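Local coordinates for protein predicted ATPase involved in replication control, Cdc46/Mcm family (Methanopyrus kandleri AV19, PDB 3F8T) that probably binds ATP and single-stranded DNA, as a homolog of the MCM helicases that unwind DNA during replication, at residues V186-A191 against L403-R408; D260-R265 against T397-Y402. The protein carries 2 engineered substitutions. One frame throughout, in Å; residues are numbered along the deposited sequence.

Contact 1: residues V186-A191 against L403-R408; sequences VHPDPA and LLYAIR
Over one face of the R408 guanidinium, 3.5 Å above the guanidinium plane and displaced toward the rim, lies CE1 of H187; the ring and guanidinium planes are 63° apart, so this is an inclined approach and no flat stack. At the edge of the Y405 ring, in its plane, sits the backbone oxygen of V186. The ring of P188 reaches the same tyrosine obliquely, with its CG 3.7 Å from Y405 CE1, and F196 of helix 190-201 also meets that aromatic ring. With CG of Y405 anti to the backbone N (chi1 -176°), the ring end comes round to P188.

Deeper in, V186 offers a compact branched chain that fits against a buried helix face: its CG2 rests 3.8 Å from L404 CD1, the two side chains crossing at about a right angle. R408 is long enough to reach back to the incoming chain; bent at its third torsion, it brings NH2 to 2.9 Å from V186 O, a weak hydrogen bond with an N-H...O angle of only 121°. NE2 of H187 is hydrogen-bonded to E185, just before the segment, while ND1 and CE1 are on the arginine's side. Were R408 an alanine, the V186 carbonyl would probably lose this donor and the H187 ring its flat neighbour.

V186 N is buried here without a partner, and V186 O has one poorly directed donor across the contact, so cohesion between the lead-in to helix 190-201 and helix 396-409 probably rests mainly on apolar packing.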
# COMPACT_ATOMS: atom_id res chain seq x y z
N VAL A 186 4.70 -8.80 -7.62
CA VAL A 186 5.80 -9.73 -7.77
C VAL A 186 5.33 -10.80 -8.76
O VAL A 186 4.27 -11.38 -8.59
CB VAL A 186 6.19 -10.36 -6.40
CG1 VAL A 186 6.87 -11.70 -6.57
CG2 VAL A 186 7.08 -9.41 -5.60
N HIS A 187 6.12 -11.03 -9.80
CA HIS A 187 5.84 -12.08 -10.76
C HIS A 187 7.04 -13.03 -10.75
O HIS A 187 8.04 -12.80 -11.45
CB HIS A 187 5.57 -11.49 -12.16
CG HIS A 187 4.39 -10.56 -12.20
ND1 HIS A 187 3.09 -10.99 -12.06
CD2 HIS A 187 4.33 -9.22 -12.36
CE1 HIS A 187 2.27 -9.96 -12.13
NE2 HIS A 187 3.00 -8.87 -12.32
N PRO A 188 6.95 -14.08 -9.90
CA PRO A 188 8.06 -15.00 -9.70
C PRO A 188 8.30 -15.86 -10.93
O PRO A 188 7.34 -16.20 -11.64
CB PRO A 188 7.59 -15.87 -8.53
CG PRO A 188 6.10 -15.83 -8.61
CD PRO A 188 5.76 -14.45 -9.11
N ASP A 189 9.56 -16.19 -11.18
CA ASP A 189 9.92 -17.17 -12.20
C ASP A 189 9.75 -18.58 -11.63
O ASP A 189 9.43 -18.73 -10.44
CB ASP A 189 11.33 -16.91 -12.76
CG ASP A 189 12.46 -17.15 -11.76
OD1 ASP A 189 12.32 -17.91 -10.76
OD2 ASP A 189 13.55 -16.58 -11.99
N PRO A 190 9.94 -19.63 -12.47
CA PRO A 190 9.70 -20.98 -12.00
C PRO A 190 10.51 -21.36 -10.76
O PRO A 190 9.97 -21.99 -9.87
CB PRO A 190 10.09 -21.86 -13.21
CG PRO A 190 9.85 -20.98 -14.37
CD PRO A 190 10.32 -19.62 -13.90
N ALA A 191 11.79 -20.96 -10.71
CA ALA A 191 12.63 -21.26 -9.55
C ALA A 191 12.11 -20.58 -8.28
O ALA A 191 12.06 -21.20 -7.22
CB ALA A 191 14.11 -20.89 -9.81
N LEU A 403 5.41 -12.59 0.72
CA LEU A 403 4.28 -11.86 1.30
C LEU A 403 3.53 -11.09 0.23
O LEU A 403 2.31 -11.18 0.11
CB LEU A 403 4.76 -10.90 2.39
CG LEU A 403 3.75 -9.92 3.01
CD1 LEU A 403 2.57 -10.65 3.68
CD2 LEU A 403 4.48 -9.04 4.01
N LEU A 404 4.28 -10.33 -0.56
CA LEU A 404 3.70 -9.54 -1.65
C LEU A 404 2.89 -10.41 -2.58
O LEU A 404 1.77 -10.03 -3.03
CB LEU A 404 4.83 -8.85 -2.43
CG LEU A 404 5.45 -7.59 -1.81
CD1 LEU A 404 6.64 -7.15 -2.64
CD2 LEU A 404 4.43 -6.46 -1.74
N TYR A 405 3.47 -11.55 -2.92
CA TYR A 405 2.83 -12.54 -3.77
C TYR A 405 1.53 -13.05 -3.13
O TYR A 405 0.44 -13.02 -3.76
CB TYR A 405 3.81 -13.68 -4.04
CG TYR A 405 3.28 -14.73 -4.99
CD1 TYR A 405 3.21 -14.48 -6.36
CD2 TYR A 405 2.86 -15.96 -4.52
CE1 TYR A 405 2.72 -15.45 -7.23
CE2 TYR A 405 2.37 -16.93 -5.37
CZ TYR A 405 2.31 -16.67 -6.72
OH TYR A 405 1.82 -17.63 -7.55
N ALA A 406 1.63 -13.49 -1.88
CA ALA A 406 0.49 -14.07 -1.16
C ALA A 406 -0.70 -13.10 -1.08
O ALA A 406 -1.85 -13.51 -1.27
CB ALA A 406 0.94 -14.51 0.26
N ILE A 407 -0.41 -11.83 -0.78
CA ILE A 407 -1.45 -10.79 -0.65
C ILE A 407 -2.20 -10.58 -1.96
O ILE A 407 -3.43 -10.47 -1.97
CB ILE A 407 -0.86 -9.41 -0.19
CG1 ILE A 407 -0.33 -9.46 1.24
CG2 ILE A 407 -1.95 -8.25 -0.31
CD1 ILE A 407 0.49 -8.20 1.61
N ARG A 408 -1.45 -10.49 -3.05
CA ARG A 408 -2.03 -10.20 -4.36
C ARG A 408 -2.80 -11.42 -4.88
O ARG A 408 -3.86 -11.29 -5.49
CB ARG A 408 -0.94 -9.81 -5.37
CG ARG A 408 -1.52 -9.38 -6.76
CD ARG A 408 -0.41 -8.99 -7.74
NE ARG A 408 0.55 -10.08 -7.87
CZ ARG A 408 0.52 -11.02 -8.82
NH1 ARG A 408 -0.42 -10.98 -9.77
NH2 ARG A 408 1.43 -11.98 -8.82

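Contact 2: residues D260-R265 against T397-Y402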
# COMPACT_ATOMS: atom_id res chain seq x y z
N ASP A 260 11.07 -1.97 7.93
CA ASP A 260 12.26 -1.86 7.09
C ASP A 260 12.46 -3.07 6.23
O ASP A 260 12.94 -2.95 5.12
CB ASP A 260 13.52 -1.66 7.93
CG ASP A 260 13.57 -0.29 8.57
OD1 ASP A 260 12.70 0.58 8.28
OD2 ASP A 260 14.46 -0.09 9.41
N HIS A 261 12.11 -4.25 6.75
CA HIS A 261 12.55 -5.51 6.17
C HIS A 261 11.46 -6.42 5.67
O HIS A 261 11.74 -7.34 4.91
CB HIS A 261 13.39 -6.28 7.19
CG HIS A 261 14.57 -5.51 7.68
ND1 HIS A 261 15.55 -5.04 6.84
CD2 HIS A 261 14.93 -5.12 8.93
CE1 HIS A 261 16.45 -4.38 7.54
NE2 HIS A 261 16.10 -4.41 8.81
N LEU A 262 10.22 -6.18 6.11
CA LEU A 262 9.16 -7.14 5.82
C LEU A 262 7.91 -6.54 5.21
O LEU A 262 7.30 -7.15 4.33
CB LEU A 262 8.80 -7.94 7.07
CG LEU A 262 9.85 -8.99 7.45
CD1 LEU A 262 9.52 -9.56 8.81
CD2 LEU A 262 9.92 -10.08 6.39
N ALA A 263 7.52 -5.35 5.68
CA ALA A 263 6.25 -4.76 5.25
C ALA A 263 6.20 -4.51 3.72
O ALA A 263 7.19 -4.07 3.13
CB ALA A 263 5.97 -3.46 6.02
N PRO A 264 5.03 -4.79 3.08
CA PRO A 264 4.83 -4.56 1.64
C PRO A 264 4.85 -3.07 1.28
O PRO A 264 5.16 -2.69 0.13
CB PRO A 264 3.45 -5.15 1.38
CG PRO A 264 2.74 -5.12 2.68
CD PRO A 264 3.83 -5.39 3.71
N ARG A 265 4.55 -2.26 2.30
CA ARG A 265 4.42 -0.81 2.19
C ARG A 265 4.19 -0.31 3.62
O ARG A 265 3.63 -1.04 4.46
CB ARG A 265 3.21 -0.45 1.32
CG ARG A 265 2.89 1.03 1.29
CD ARG A 265 2.00 1.37 0.10
NE ARG A 265 1.38 2.67 0.29
CZ ARG A 265 0.50 3.23 -0.54
NH1 ARG A 265 0.12 2.60 -1.64
NH2 ARG A 265 -0.01 4.43 -0.25
N THR A 397 14.57 -10.87 1.48
CA THR A 397 14.12 -10.70 0.10
C THR A 397 13.05 -11.74 -0.24
O THR A 397 11.98 -11.39 -0.74
CB THR A 397 15.29 -10.78 -0.90
OG1 THR A 397 16.16 -9.66 -0.69
CG2 THR A 397 14.78 -10.74 -2.33
N LEU A 398 13.33 -13.01 0.05
CA LEU A 398 12.39 -14.08 -0.19
C LEU A 398 11.13 -13.87 0.64
O LEU A 398 10.03 -13.88 0.09
CB LEU A 398 13.01 -15.46 0.10
CG LEU A 398 12.02 -16.65 -0.03
CD1 LEU A 398 11.62 -16.93 -1.47
CD2 LEU A 398 12.50 -17.93 0.66
N LEU A 399 11.30 -13.65 1.94
CA LEU A 399 10.17 -13.44 2.85
C LEU A 399 9.25 -12.31 2.39
O LEU A 399 8.02 -12.46 2.38
CB LEU A 399 10.66 -13.17 4.28
CG LEU A 399 11.39 -14.33 4.97
CD1 LEU A 399 11.72 -13.98 6.43
CD2 LEU A 399 10.58 -15.61 4.90
N ARG A 400 9.84 -11.19 2.01
CA ARG A 400 9.04 -10.02 1.60
C ARG A 400 8.33 -10.27 0.26
O ARG A 400 7.16 -9.92 0.09
CB ARG A 400 9.91 -8.78 1.49
CG ARG A 400 9.12 -7.48 1.41
CD ARG A 400 10.01 -6.31 1.01
NE ARG A 400 11.34 -6.42 1.60
CZ ARG A 400 12.46 -6.74 0.94
NH1 ARG A 400 12.44 -6.99 -0.37
NH2 ARG A 400 13.60 -6.80 1.61
N ARG A 401 9.07 -10.84 -0.69
CA ARG A 401 8.47 -11.16 -2.00
C ARG A 401 7.35 -12.21 -1.90
O ARG A 401 6.34 -12.10 -2.59
CB ARG A 401 9.54 -11.58 -3.00
CG ARG A 401 10.35 -10.41 -3.52
CD ARG A 401 11.53 -10.91 -4.34
NE ARG A 401 11.08 -11.48 -5.60
CZ ARG A 401 10.79 -10.78 -6.69
NH1 ARG A 401 10.90 -9.45 -6.70
NH2 ARG A 401 10.40 -11.42 -7.78
N TYR A 402 7.53 -13.21 -1.04
CA TYR A 402 6.48 -14.20 -0.77
C TYR A 402 5.23 -13.52 -0.22
O TYR A 402 4.13 -13.84 -0.64
CB TYR A 402 6.97 -15.21 0.27
CG TYR A 402 6.01 -16.32 0.65
CD1 TYR A 402 5.95 -17.49 -0.09
CD2 TYR A 402 5.24 -16.24 1.81
CE1 TYR A 402 5.11 -18.52 0.26
CE2 TYR A 402 4.39 -17.27 2.19
CZ TYR A 402 4.33 -18.42 1.41
OH TYR A 402 3.53 -19.47 1.78
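L262 and L399 make the tight part of the contact: their side chains run alongside one another in the same direction, with L262 CD2 3.8 Å from L399 CB. Both are buried, and leucine suits them because its branched end can fill a greasy seam shared with helix 204-212, where L262 touches I212 and L399 touches F208 and A211.

R400 occupies the looser, partly exposed side. Its aliphatic stem runs along the chain that leaves helix 248-261, CG passing 3.5 Å from L262 O. The first torsion (chi1 -166°) sends the chain away from the backbone N, and a bend at chi3 brings NE back to within 3.5 Å of H261 O. That hydrogen bond is weak and long, with an N-H...O angle of 144°, and the acceptor lies obliquely to the guanidinium. An arginine serves here because its methylenes can pack beside the backbone while its charged end can lie toward the partly exposed side.

Helix 248-261 passes through this turn into strand 266-270, an outermost strand of the five-stranded parallel sheet, whose order, 2-3-4-1-5, is that of an AAA+ P-loop ATPase core. The turn meets helix 396-409 where the P-loop and lid families roughly overlap, consistent with a core-to-lid junction.

Overall arrangement
Helix 396-409 serves both contacts with consecutive segments, 397-402 in contact 2 and 403-408 in contact 1, and their centres are 11 Å apart. Contact 2 is the more buried and sets a helix-to-strand turn of the ATPase core against this helix; contact 1 is only partly buried and receives the chain leading into helix 190-201. Each combines aliphatic packing with an arginine of the helix giving a weak bond to a backbone carbonyl, but only in contact 1 do a proline and an aromatic ring touch across the segments. The two are continuous: L404 CD2 lies 3.5 Å from P264 CB, and V186 CG1 meets R401. Along the chain, contact 2 is nested within the loop that contact 1 closes.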